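Penaeus monodon metallodensovirus major capsid protein (Penaeus monodon metallodensovirus, PDB 6WH7) assembles in sixty copies into the icosahedral capsid of a shrimp parvovirus, the shell that probably encloses and protects the viral DNA genome. Local coordinates at residues 313-316 / 317-321. Numbering follows the deposited sequence.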
loop_
_atom_site.group_PDB
_atom_site.type_symbol
_atom_site.label_atom_id
_atom_site.label_comp_id
_atom_site.label_asym_id
_atom_site.label_seq_id
_atom_site.Cartn_x
_atom_site.Cartn_y
_atom_site.Cartn_z
ATOM N N SER A 313 96.521 39.897 -15.526
ATOM C CA SER A 313 97.719 39.815 -16.356
ATOM C C SER A 313 97.458 39.043 -17.639
ATOM O O SER A 313 97.919 39.442 -18.714
ATOM C CB SER A 313 98.865 39.175 -15.579
ATOM O OG SER A 313 98.563 37.839 -15.228
ATOM N N VAL A 314 96.731 37.929 -17.552
ATOM C CA VAL A 314 96.511 37.089 -18.723
ATOM C C VAL A 314 95.233 37.421 -19.478
ATOM O O VAL A 314 95.021 36.880 -20.572
ATOM C CB VAL A 314 96.485 35.600 -18.334
ATOM C CG1 VAL A 314 97.817 35.188 -17.744
ATOM C CG2 VAL A 314 95.387 35.352 -17.363
ATOM N N HIS A 315 94.372 38.284 -18.937
ATOM C CA HIS A 315 93.165 38.652 -19.667
ATOM C C HIS A 315 93.488 39.488 -20.892
ATOM O O HIS A 315 92.753 39.440 -21.881
ATOM C CB HIS A 315 92.194 39.407 -18.762
ATOM C CG HIS A 315 90.888 39.729 -19.414
ATOM N ND1 HIS A 315 90.705 40.846 -20.200
ATOM C CD2 HIS A 315 89.703 39.077 -19.406
ATOM C CE1 HIS A 315 89.462 40.869 -20.643
ATOM N NE2 HIS A 315 88.832 39.808 -20.175
ATOM N N THR A 316 94.567 40.265 -20.844
ATOM C CA THR A 316 95.002 40.983 -22.034
ATOM C C THR A 316 95.239 40.023 -23.189
ATOM O O THR A 316 94.884 40.313 -24.336
ATOM C CB THR A 316 96.272 41.774 -21.727
ATOM O OG1 THR A 316 97.299 40.871 -21.306
ATOM C CG2 THR A 316 96.011 42.770 -20.615
ATOM N N ASN A 317 95.833 38.868 -22.898
ATOM C CA ASN A 317 96.105 37.864 -23.914
ATOM C C ASN A 317 94.875 37.016 -24.209
ATOM O O ASN A 317 94.590 36.709 -25.370
ATOM C CB ASN A 317 97.256 36.981 -23.449
ATOM C CG ASN A 317 98.541 37.757 -23.273
ATOM O OD1 ASN A 317 98.744 38.790 -23.905
ATOM N ND2 ASN A 317 99.405 37.276 -22.392
ATOM N N LEU A 318 94.141 36.633 -23.170
ATOM C CA LEU A 318 93.047 35.681 -23.271
ATOM C C LEU A 318 91.686 36.338 -23.421
ATOM O O LEU A 318 90.673 35.636 -23.387
ATOM C CB LEU A 318 93.042 34.761 -22.057
ATOM C CG LEU A 318 93.878 33.490 -22.144
ATOM C CD1 LEU A 318 95.335 33.786 -22.373
ATOM C CD2 LEU A 318 93.717 32.770 -20.847
ATOM N N ASN A 319 91.631 37.657 -23.547
ATOM C CA ASN A 319 90.377 38.314 -23.871
ATOM C C ASN A 319 89.786 37.684 -25.128
ATOM O O ASN A 319 90.508 37.504 -26.118
ATOM C CB ASN A 319 90.587 39.809 -24.095
ATOM C CG ASN A 319 89.284 40.568 -24.177
ATOM O OD1 ASN A 319 88.318 40.234 -23.499
ATOM N ND2 ASN A 319 89.242 41.580 -25.028
ATOM N N PRO A 320 88.507 37.322 -25.127
ATOM C CA PRO A 320 87.918 36.718 -26.320
ATOM C C PRO A 320 87.946 37.676 -27.493
ATOM O O PRO A 320 87.691 38.870 -27.347
ATOM C CB PRO A 320 86.486 36.415 -25.884
ATOM C CG PRO A 320 86.547 36.320 -24.441
ATOM C CD PRO A 320 87.573 37.295 -23.995
ATOM N N ALA A 321 88.271 37.145 -28.664
ATOM C CA ALA A 321 88.172 37.947 -29.868
ATOM C C ALA A 321 86.737 38.099 -30.333
ATOM O O ALA A 321 86.438 39.043 -31.070
ATOM C CB ALA A 321 89.014 37.345 -30.984
#
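His315 and Asn319, one turn apart where helix 312-318 ends, lay their side chains obliquely across each other, with the imidazole and amide planes 35° apart. The His315 ring swings along the helix toward its C-terminal end because CG is anti to the backbone N (chi1 -176°), and CB of Asn319 makes an off-centre CH-pi contact with it, 4.2 Å from the ring centroid and 29° off the normal. Asn319 OD1 comes in at the CE1-NE2 rim, to one side of the ring plane and 3.1 Å from His315 CE1. A weak main-chain bond from Asn319 N to His315 O spans the same turn, whereas Leu318 N reaches Val314 O at 2.8 Å. Beside this turn Thr316 OG1 bends back to Ser313 O, 3.0 Å away and tilted from the carbonyl plane. NE2 of His315 is hydrogen-bonded to Glu305, and Trp304 meets the ring edge-to-face. Leu318 packs on Ile204 of a second subunit and His315 on Lys108 of a third, placing this helix end where three capsid proteins meet. Glu305 and Trp304 together limit the buried imidazole's rotation; the carboxylate could favour its protonated form, while the nearby lysine could work against it.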